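Cellulose 1,4-beta-cellobiosidase (Clostridium thermocellum, PDB 3ZQX) is the calcium-binding family 3b carbohydrate-binding module of a cellulosomal cellobiohydrolase, from a family that typically attaches enzymes to cellulose, and probably binds polysaccharide. Local coordinates at residues T16-G21 against A104-H109; Q51-C56 against V100-D105; T12-Q17 against D110-Y115. The protein carries 1 engineered substitution. All coordinates share one frame; numbering follows the deposited sequence. Where two conformers were deposited one is given.

Contact 1: T16-G21 against A104-H109; sequences TQEIKG and ADWSFH. Engineered in segment 104-109: W106 (natural residue Asn).
The amide of H109 reaches the carbonyl of T16 with 2.7 Å between N and O, while the return bond from T16 N to H109 O is weak at 3.3 Å. This antiparallel hydrogen-bonded pair joins strand 15-27 to the short strand 109-110, in the beta-sandwich of a family 3 carbohydrate-binding module. Beyond it, the side chain of Q17 meets the loop 104-109 twice. Its NE2 donates to W106 O on an in-plane lone pair, 2.9 Å away and nearly straight at 162°. Setting CG beside the backbone N (chi1 -65°) also lays the chain over F108: CG stands 3.8 Å above the ring centre, and the amide plane stacks on the ring with only 8° between them. One water donates to both Q17 O and S107 O, bridging the backbones. The indole of W106, an engineered residue, comes edge-on to E18, CH2 lying 3.5 Å from OE2, an oxygen that also forms a salt bridge with R102. An ST turn, E18 N donating to T16 OG1, shapes the chain leading to this carboxylate. On the inner side, the ring of H109 is probably held in its rotation by a hydrogen bond between NE2 and I101 O, and I19 covers one face of it in a CH-pi contact, CG1 sitting 3.7 Å from the ring centroid.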
loop_
_atom_site.group_PDB
_atom_site.type_symbol
_atom_site.label_atom_id
_atom_site.label_comp_id
_atom_site.label_asym_id
_atom_site.label_seq_id
_atom_site.Cartn_x
_atom_site.Cartn_y
_atom_site.Cartn_z
ATOM N N THR A 16 -6.935 -6.580 -15.376
ATOM C CA THR A 16 -5.912 -7.533 -14.973
ATOM C C THR A 16 -6.395 -8.329 -13.782
ATOM O O THR A 16 -7.177 -7.827 -12.976
ATOM C CB THR A 16 -4.592 -6.822 -14.595
ATOM O OG1 THR A 16 -3.639 -7.790 -14.147
ATOM C CG2 THR A 16 -4.818 -5.803 -13.488
ATOM N N GLN A 17 -5.895 -9.548 -13.643
ATOM C CA GLN A 17 -6.175 -10.339 -12.460
ATOM C C GLN A 17 -5.318 -9.933 -11.264
ATOM O O GLN A 17 -5.592 -10.365 -10.144
ATOM C CB GLN A 17 -5.979 -11.818 -12.762
ATOM C CG GLN A 17 -6.964 -12.348 -13.776
ATOM C CD GLN A 17 -6.456 -13.600 -14.437
ATOM O OE1 GLN A 17 -5.395 -13.592 -15.056
ATOM N NE2 GLN A 17 -7.184 -14.698 -14.277
ATOM N N GLU A 18 -4.265 -9.151 -11.490
ATOM C CA GLU A 18 -3.376 -8.758 -10.407
ATOM C C GLU A 18 -3.073 -7.265 -10.435
ATOM O O GLU A 18 -2.390 -6.777 -11.334
ATOM C CB GLU A 18 -2.061 -9.539 -10.503
ATOM C CG GLU A 18 -2.234 -11.029 -10.272
ATOM C CD GLU A 18 -0.922 -11.786 -10.259
ATOM O OE1 GLU A 18 0.039 -11.335 -10.910
ATOM O OE2 GLU A 18 -0.853 -12.833 -9.587
ATOM N N ILE A 19 -3.536 -6.538 -9.423
ATOM C CA ILE A 19 -2.959 -5.234 -9.137
ATOM C C ILE A 19 -1.541 -5.523 -8.670
ATOM O O ILE A 19 -1.348 -6.454 -7.892
ATOM C CB ILE A 19 -3.747 -4.495 -8.031
ATOM C CG1 ILE A 19 -5.189 -4.231 -8.474
ATOM C CG2 ILE A 19 -3.034 -3.217 -7.629
ATOM C CD1 ILE A 19 -6.084 -3.695 -7.368
ATOM N N LYS A 20 -0.546 -4.818 -9.205
ATOM C CA LYS A 20 0.831 -5.113 -8.838
ATOM C C LYS A 20 1.688 -3.865 -8.876
ATOM O O LYS A 20 1.734 -3.171 -9.895
ATOM C CB LYS A 20 1.410 -6.168 -9.787
ATOM C CG LYS A 20 2.827 -6.615 -9.447
ATOM C CD LYS A 20 3.333 -7.691 -10.390
ATOM C CE LYS A 20 4.748 -8.113 -10.037
ATOM N NZ LYS A 20 5.258 -9.167 -10.945
ATOM N N GLY A 21 2.460 -3.649 -7.821
ATOM C CA GLY A 21 3.358 -2.520 -7.748
ATOM C C GLY A 21 4.292 -2.701 -6.580
ATOM O O GLY A 21 4.481 -3.825 -6.100
ATOM N N ALA A 104 -9.298 -14.806 -5.010
ATOM C CA ALA A 104 -9.167 -16.253 -4.859
ATOM C C ALA A 104 -9.619 -17.003 -6.107
ATOM O O ALA A 104 -9.080 -18.060 -6.425
ATOM C CB ALA A 104 -9.950 -16.735 -3.647
ATOM N N ASP A 105 -10.629 -16.482 -6.791
ATOM C CA ASP A 105 -11.131 -17.108 -8.010
ATOM C C ASP A 105 -10.496 -16.560 -9.295
ATOM O O ASP A 105 -10.937 -16.883 -10.392
ATOM C CB ASP A 105 -12.661 -17.085 -8.074
ATOM C CG ASP A 105 -13.224 -15.696 -8.266
ATOM O OD1 ASP A 105 -12.430 -14.736 -8.382
ATOM O OD2 ASP A 105 -14.468 -15.564 -8.294
ATOM N N TRP A 106 -9.496 -15.699 -9.153
ATOM C CA TRP A 106 -8.762 -15.178 -10.304
ATOM C C TRP A 106 -9.627 -14.328 -11.236
ATOM O O TRP A 106 -9.361 -14.228 -12.429
ATOM C CB TRP A 106 -8.017 -16.301 -11.041
ATOM C CG TRP A 106 -6.856 -16.825 -10.250
ATOM C CD1 TRP A 106 -6.826 -17.953 -9.482
ATOM C CD2 TRP A 106 -5.560 -16.230 -10.143
ATOM N NE1 TRP A 106 -5.586 -18.093 -8.901
ATOM C CE2 TRP A 106 -4.791 -17.049 -9.294
ATOM C CE3 TRP A 106 -4.977 -15.079 -10.680
ATOM C CZ2 TRP A 106 -3.465 -16.757 -8.976
ATOM C CZ3 TRP A 106 -3.662 -14.791 -10.363
ATOM C CH2 TRP A 106 -2.922 -15.627 -9.518
ATOM N N SER A 107 -10.622 -13.658 -10.657
ATOM C CA SER A 107 -11.415 -12.673 -11.384
ATOM C C SER A 107 -10.574 -11.470 -11.787
ATOM O O SER A 107 -9.505 -11.228 -11.231
ATOM C CB SER A 107 -12.575 -12.175 -10.522
ATOM O OG SER A 107 -13.505 -13.204 -10.240
ATOM N N PHE A 108 -11.072 -10.717 -12.764
ATOM C CA PHE A 108 -10.383 -9.525 -13.252
ATOM C C PHE A 108 -10.772 -8.255 -12.506
ATOM O O PHE A 108 -11.960 -7.959 -12.329
ATOM C CB PHE A 108 -10.676 -9.308 -14.738
ATOM C CG PHE A 108 -9.982 -10.276 -15.647
ATOM C CD1 PHE A 108 -10.496 -11.543 -15.857
ATOM C CD2 PHE A 108 -8.815 -9.918 -16.299
ATOM C CE1 PHE A 108 -9.858 -12.436 -16.698
ATOM C CE2 PHE A 108 -8.179 -10.808 -17.149
ATOM C CZ PHE A 108 -8.705 -12.065 -17.346
ATOM N N HIS A 109 -9.762 -7.498 -12.098
ATOM C CA HIS A 109 -9.950 -6.123 -11.667
ATOM C C HIS A 109 -10.179 -5.195 -12.847
ATOM O O HIS A 109 -9.723 -5.465 -13.959
ATOM C CB HIS A 109 -8.677 -5.572 -11.029
ATOM C CG HIS A 109 -8.219 -6.281 -9.801
ATOM N ND1 HIS A 109 -8.765 -6.049 -8.559
ATOM C CD2 HIS A 109 -7.198 -7.149 -9.613
ATOM C CE1 HIS A 109 -8.117 -6.767 -7.659
ATOM N NE2 HIS A 109 -7.158 -7.442 -8.273
HETATM O O HOH W 1 -7.585 -12.127 -9.505
#

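Contact 2: Q51-C56 against V100-D105; sequences QLQFIC and VIRYAD
Two antiparallel strands, 52-55 and 97-103, pair at one margin of the larger sheet of the sandwich; their local axes come within 4.6 Å and run at 150°. Register follows from the bridges: L52 with Y103 and F54 with I101 are non-hydrogen-bonded, Q53 with R102 and I55 with V100 hydrogen-bonded. Backbone bonds stay short: Q53 N lies 2.8 Å from R102 O. V100 N lies 2.9 Å from I55 O. A bond from A104 N to Q51 O prolongs the series past the strand end. On the face of L52, F54, I101 and Y103, the branch CD2 of L52 lies over the phenol of Y103 toward its rim, 3.8 Å from the centroid, in a CH-pi contact; F54 turns to strands 66-71 and 78-83. The other face mixes Q53 and R102 with the apolar V100 and I55. R102 places CG between its backbone N and carbonyl carbon (chi1 64°), and the extended chain then crosses I55 at about a right angle, so that CD1 of I55 covers one guanidinium face, 3.3 Å from NE. Q53 sends NE2 to Q51 OE1, whereas its OE1 accepts from two waters, one shared with R102 NH2 and the other with Y103 O. With E18 and Y57 OH as further partners, the arginine is gripped by charge, hydroxyl and water, which probably fixes the rotation of the guanidinium with one face against CD1 of I55.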
loop_
_atom_site.group_PDB
_atom_site.type_symbol
_atom_site.label_atom_id
_atom_site.label_comp_id
_atom_site.label_asym_id
_atom_site.label_seq_id
_atom_site.Cartn_x
_atom_site.Cartn_y
_atom_site.Cartn_z
ATOM N N GLN A 51 -13.097 -13.629 -2.481
ATOM C CA GLN A 51 -12.076 -13.254 -1.519
ATOM C C GLN A 51 -10.933 -12.515 -2.190
ATOM O O GLN A 51 -10.387 -12.972 -3.200
ATOM C CB GLN A 51 -11.532 -14.509 -0.839
ATOM C CG GLN A 51 -10.309 -14.265 0.011
ATOM C CD GLN A 51 -9.843 -15.519 0.709
ATOM O OE1 GLN A 51 -9.040 -16.287 0.169
ATOM N NE2 GLN A 51 -10.350 -15.744 1.914
ATOM N N LEU A 52 -10.577 -11.375 -1.616
ATOM C CA LEU A 52 -9.395 -10.637 -2.013
ATOM C C LEU A 52 -8.195 -11.150 -1.239
ATOM O O LEU A 52 -8.290 -11.433 -0.033
ATOM C CB LEU A 52 -9.587 -9.157 -1.709
ATOM C CG LEU A 52 -10.480 -8.433 -2.706
ATOM C CD1 LEU A 52 -11.021 -7.154 -2.084
ATOM C CD2 LEU A 52 -9.715 -8.135 -3.984
ATOM N N GLN A 53 -7.058 -11.249 -1.926
ATOM C CA GLN A 53 -5.828 -11.751 -1.340
ATOM C C GLN A 53 -4.679 -10.808 -1.645
ATOM O O GLN A 53 -4.560 -10.281 -2.761
ATOM C CB GLN A 53 -5.510 -13.123 -1.924
ATOM C CG GLN A 53 -6.630 -14.113 -1.719
ATOM C CD GLN A 53 -6.355 -15.445 -2.375
ATOM O OE1 GLN A 53 -5.554 -15.547 -3.308
ATOM N NE2 GLN A 53 -7.025 -16.482 -1.892
ATOM N N PHE A 54 -3.837 -10.597 -0.642
ATOM C CA PHE A 54 -2.586 -9.859 -0.776
ATOM C C PHE A 54 -1.427 -10.842 -0.801
ATOM O O PHE A 54 -1.401 -11.789 -0.008
ATOM C CB PHE A 54 -2.419 -8.939 0.432
ATOM C CG PHE A 54 -1.049 -8.320 0.544
ATOM C CD1 PHE A 54 -0.771 -7.124 -0.081
ATOM C CD2 PHE A 54 -0.043 -8.928 1.282
ATOM C CE1 PHE A 54 0.484 -6.542 0.016
ATOM C CE2 PHE A 54 1.211 -8.353 1.385
ATOM C CZ PHE A 54 1.473 -7.160 0.751
ATOM N N ILE A 55 -0.463 -10.613 -1.691
ATOM C CA ILE A 55 0.758 -11.405 -1.696
ATOM C C ILE A 55 1.957 -10.495 -1.908
ATOM O O ILE A 55 1.950 -9.632 -2.800
ATOM C CB ILE A 55 0.750 -12.489 -2.788
ATOM C CG1 ILE A 55 -0.536 -13.321 -2.756
ATOM C CG2 ILE A 55 1.970 -13.391 -2.636
ATOM C CD1 ILE A 55 -1.675 -12.744 -3.569
ATOM N N CYS A 56 2.976 -10.679 -1.072
ATOM C CA CYS A 56 4.246 -9.969 -1.206
ATOM C C CYS A 56 5.349 -10.973 -1.513
ATOM O O CYS A 56 5.703 -11.791 -0.660
ATOM C CB CYS A 56 4.594 -9.234 0.082
ATOM S SG CYS A 56 6.254 -8.533 0.073
ATOM N N VAL A 100 0.943 -7.600 -4.609
ATOM C CA VAL A 100 -0.046 -8.079 -5.555
ATOM C C VAL A 100 -1.372 -8.179 -4.811
ATOM O O VAL A 100 -1.413 -8.654 -3.659
ATOM C CB VAL A 100 0.338 -9.466 -6.095
ATOM C CG1 VAL A 100 -0.863 -10.171 -6.720
ATOM C CG2 VAL A 100 1.481 -9.343 -7.096
ATOM N N ILE A 101 -2.443 -7.717 -5.454
ATOM C CA ILE A 101 -3.794 -7.933 -4.953
ATOM C C ILE A 101 -4.549 -8.718 -6.009
ATOM O O ILE A 101 -4.635 -8.300 -7.175
ATOM C CB ILE A 101 -4.547 -6.611 -4.696
ATOM C CG1 ILE A 101 -3.786 -5.721 -3.712
ATOM C CG2 ILE A 101 -5.963 -6.893 -4.197
ATOM C CD1 ILE A 101 -4.219 -4.276 -3.750
ATOM N N ARG A 102 -5.075 -9.870 -5.624
ATOM C CA ARG A 102 -5.795 -10.721 -6.557
ATOM C C ARG A 102 -7.016 -11.312 -5.884
ATOM O O ARG A 102 -7.198 -11.164 -4.680
ATOM C CB ARG A 102 -4.889 -11.814 -7.109
ATOM C CG ARG A 102 -4.386 -12.801 -6.102
ATOM C CD ARG A 102 -3.411 -13.684 -6.867
ATOM N NE ARG A 102 -2.722 -14.666 -6.047
ATOM C CZ ARG A 102 -1.431 -14.962 -6.164
ATOM N NH1 ARG A 102 -0.662 -14.343 -7.060
ATOM N NH2 ARG A 102 -0.905 -15.877 -5.373
ATOM N N TYR A 103 -7.876 -11.936 -6.672
ATOM C CA TYR A 103 -9.016 -12.670 -6.145
ATOM C C TYR A 103 -8.728 -14.163 -6.027
ATOM O O TYR A 103 -8.013 -14.733 -6.855
ATOM C CB TYR A 103 -10.216 -12.478 -7.058
ATOM C CG TYR A 103 -10.816 -11.098 -7.016
ATOM C CD1 TYR A 103 -11.690 -10.743 -6.007
ATOM C CD2 TYR A 103 -10.513 -10.150 -7.987
ATOM C CE1 TYR A 103 -12.258 -9.486 -5.961
ATOM C CE2 TYR A 103 -11.076 -8.887 -7.952
ATOM C CZ TYR A 103 -11.945 -8.559 -6.936
ATOM O OH TYR A 103 -12.535 -7.318 -6.869
ATOM N N ALA A 104 -9.298 -14.806 -5.010
ATOM C CA ALA A 104 -9.167 -16.253 -4.859
ATOM C C ALA A 104 -9.619 -17.003 -6.107
ATOM O O ALA A 104 -9.080 -18.060 -6.425
ATOM C CB ALA A 104 -9.950 -16.735 -3.647
ATOM N N ASP A 105 -10.629 -16.482 -6.791
ATOM C CA ASP A 105 -11.131 -17.108 -8.010
ATOM C C ASP A 105 -10.496 -16.560 -9.295
ATOM O O ASP A 105 -10.937 -16.883 -10.392
ATOM C CB ASP A 105 -12.661 -17.085 -8.074
ATOM C CG ASP A 105 -13.224 -15.696 -8.266
ATOM O OD1 ASP A 105 -12.430 -14.736 -8.382
ATOM O OD2 ASP A 105 -14.468 -15.564 -8.294
HETATM O O HOH W 2 -5.692 -16.354 -5.976
HETATM O O HOH W 3 -2.895 -16.469 -3.550
#

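Contact 3: T12-Q17 against D110-Y115; sequences TQTSTQ and DQSNDY. With CA (calcium ion), chain B.
S15 and D110 form an antiparallel non-hydrogen-bonded pair with CA atoms 5.0 Å apart, and the next backbone bond, Q111 N to T14 O at 2.8 Å, is close to linear at 171°. The side chain of Q111 continues the grip on the turn at 12-15. With CG beside its backbone N (chi1 -59°), the extended chain carries NE2 to Q13 O at 2.8 Å, an acceptor within 5° of the amide plane; a second bond from NE2 goes to N11 O. Methyl CG2 of T16 lies 3.5 Å from the same NE2. Within 110-115, OD1 of D110 closes an Asx turn, accepting from S112 N above the carboxylate plane and from S112 OG on the syn side, at 2.7 Å. The backbone carbonyl of the same residue binds the metal. D110 O lies 2.4 Å from the calcium ion, alongside N113 OD1, D114 OD1 and a water that also donates to D114 OD2; T45 and E47 complete the site. Because D110 O and Q111 N belong to one peptide, calcium on the carbonyl would be expected to polarise that unit and make Q111 N-H a better donor, which would strengthen its hydrogen bond to T14 O.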
loop_
_atom_site.group_PDB
_atom_site.type_symbol
_atom_site.label_atom_id
_atom_site.label_comp_id
_atom_site.label_asym_id
_atom_site.label_seq_id
_atom_site.Cartn_x
_atom_site.Cartn_y
_atom_site.Cartn_z
ATOM N N THR A 12 0.218 -2.302 -15.436
ATOM C CA THR A 12 -0.407 -1.078 -15.920
ATOM C C THR A 12 -1.699 -1.286 -16.700
ATOM O O THR A 12 -2.364 -0.319 -17.059
ATOM C CB THR A 12 0.564 -0.311 -16.827
ATOM O OG1 THR A 12 0.941 -1.147 -17.925
ATOM C CG2 THR A 12 1.815 0.075 -16.056
ATOM N N GLN A 13 -2.065 -2.538 -16.946
ATOM C CA GLN A 13 -3.255 -2.833 -17.738
ATOM C C GLN A 13 -4.514 -2.529 -16.944
ATOM O O GLN A 13 -4.608 -2.887 -15.774
ATOM C CB GLN A 13 -3.268 -4.308 -18.139
ATOM C CG GLN A 13 -2.204 -4.697 -19.152
ATOM C CD GLN A 13 -2.575 -4.298 -20.565
ATOM O OE1 GLN A 13 -3.314 -5.008 -21.248
ATOM N NE2 GLN A 13 -2.064 -3.156 -21.014
ATOM N N THR A 14 -5.467 -1.861 -17.589
ATOM C CA THR A 14 -6.758 -1.562 -16.977
ATOM C C THR A 14 -7.375 -2.843 -16.422
ATOM O O THR A 14 -7.742 -2.931 -15.242
ATOM C CB THR A 14 -7.720 -0.910 -18.006
ATOM O OG1 THR A 14 -7.178 0.344 -18.436
ATOM C CG2 THR A 14 -9.092 -0.679 -17.392
ATOM N N SER A 15 -7.460 -3.845 -17.284
ATOM C CA SER A 15 -8.076 -5.112 -16.942
ATOM C C SER A 15 -6.980 -6.120 -16.622
ATOM O O SER A 15 -6.153 -6.442 -17.482
ATOM C CB SER A 15 -8.929 -5.608 -18.104
ATOM O OG SER A 15 -9.372 -6.929 -17.868
ATOM N N THR A 16 -6.935 -6.580 -15.376
ATOM C CA THR A 16 -5.912 -7.533 -14.973
ATOM C C THR A 16 -6.395 -8.329 -13.782
ATOM O O THR A 16 -7.177 -7.827 -12.976
ATOM C CB THR A 16 -4.592 -6.822 -14.595
ATOM O OG1 THR A 16 -3.639 -7.790 -14.147
ATOM C CG2 THR A 16 -4.818 -5.803 -13.488
ATOM N N GLN A 17 -5.895 -9.548 -13.643
ATOM C CA GLN A 17 -6.175 -10.339 -12.460
ATOM C C GLN A 17 -5.318 -9.933 -11.264
ATOM O O GLN A 17 -5.592 -10.365 -10.144
ATOM C CB GLN A 17 -5.979 -11.818 -12.762
ATOM C CG GLN A 17 -6.964 -12.348 -13.776
ATOM C CD GLN A 17 -6.456 -13.600 -14.437
ATOM O OE1 GLN A 17 -5.395 -13.592 -15.056
ATOM N NE2 GLN A 17 -7.184 -14.698 -14.277
ATOM N N ASP A 110 -10.837 -4.072 -12.572
ATOM C CA ASP A 110 -10.754 -2.880 -13.413
ATOM C C ASP A 110 -9.955 -1.867 -12.607
ATOM O O ASP A 110 -10.420 -1.382 -11.584
ATOM C CB ASP A 110 -12.163 -2.353 -13.684
ATOM C CG ASP A 110 -12.175 -1.078 -14.507
ATOM O OD1 ASP A 110 -11.108 -0.512 -14.801
ATOM O OD2 ASP A 110 -13.291 -0.632 -14.852
ATOM N N GLN A 111 -8.742 -1.560 -13.042
ATOM C CA GLN A 111 -7.912 -0.625 -12.293
ATOM C C GLN A 111 -8.239 0.830 -12.592
ATOM O O GLN A 111 -7.802 1.715 -11.858
ATOM C CB GLN A 111 -6.426 -0.856 -12.572
ATOM C CG GLN A 111 -5.927 -2.235 -12.224
ATOM C CD GLN A 111 -4.426 -2.259 -12.061
ATOM O OE1 GLN A 111 -3.911 -2.012 -10.969
ATOM N NE2 GLN A 111 -3.710 -2.540 -13.144
ATOM N N SER A 112 -9.006 1.082 -13.649
ATOM C CA SER A 112 -9.229 2.464 -14.084
ATOM C C SER A 112 -10.050 3.287 -13.107
ATOM O O SER A 112 -10.030 4.479 -13.159
ATOM C CB SER A 112 -9.833 2.516 -15.507
ATOM O OG SER A 112 -11.150 2.087 -15.494
ATOM N N ASN A 113 -10.766 2.595 -12.238
ATOM C CA ASN A 113 -11.561 3.227 -11.224
ATOM C C ASN A 113 -10.990 3.050 -9.804
ATOM O O ASN A 113 -11.726 3.033 -8.830
ATOM C CB ASN A 113 -13.014 2.746 -11.299
ATOM C CG ASN A 113 -13.134 1.286 -11.096
ATOM O OD1 ASN A 113 -12.147 0.631 -10.823
ATOM N ND2 ASN A 113 -14.350 0.749 -11.179
ATOM N N ASP A 114 -9.661 2.911 -9.741
ATOM C CA ASP A 114 -8.960 2.746 -8.466
ATOM C C ASP A 114 -8.194 4.033 -8.151
ATOM O O ASP A 114 -7.335 4.452 -8.905
ATOM C CB ASP A 114 -7.962 1.608 -8.530
ATOM C CG ASP A 114 -8.623 0.262 -8.686
ATOM O OD1 ASP A 114 -9.856 0.163 -8.535
ATOM O OD2 ASP A 114 -7.903 -0.728 -8.928
ATOM N N TYR A 115 -8.519 4.632 -7.014
ATOM C CA TYR A 115 -7.932 5.907 -6.627
ATOM C C TYR A 115 -6.404 5.885 -6.590
ATOM O O TYR A 115 -5.756 6.838 -7.028
ATOM C CB TYR A 115 -8.493 6.309 -5.270
ATOM C CG TYR A 115 -7.922 7.560 -4.653
ATOM C CD1 TYR A 115 -8.431 8.808 -4.974
ATOM C CD2 TYR A 115 -6.923 7.490 -3.688
ATOM C CE1 TYR A 115 -7.935 9.953 -4.373
ATOM C CE2 TYR A 115 -6.428 8.625 -3.078
ATOM C CZ TYR A 115 -6.938 9.856 -3.428
ATOM O OH TYR A 115 -6.464 11.011 -2.842
HETATM CA CA CA B . -11.537 -1.289 -9.453
HETATM O O HOH W 4 -9.581 -2.827 -9.066
#

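From the N terminus, residues 12-17 enter contact 3 first, 16-21 follow in contact 1, and 51-56 come last in contact 2. Their partners return in reverse order: contact 2 (51-56 with 100-105) is nested inside the loop closed by contact 3 (12-17 with 110-115), and contact 1 (16-21 with 104-109) lies between them, sharing T16 and Q17 with contact 3 and A104 and D105 with contact 2. Side chains also meet between them: Y103 packs on H109, F108 on S15, and I19 on Q111 and D114. Together they tie strands 52-55, 97-103, 15-27 and 109-110 of one sheet to the calcium-binding loop.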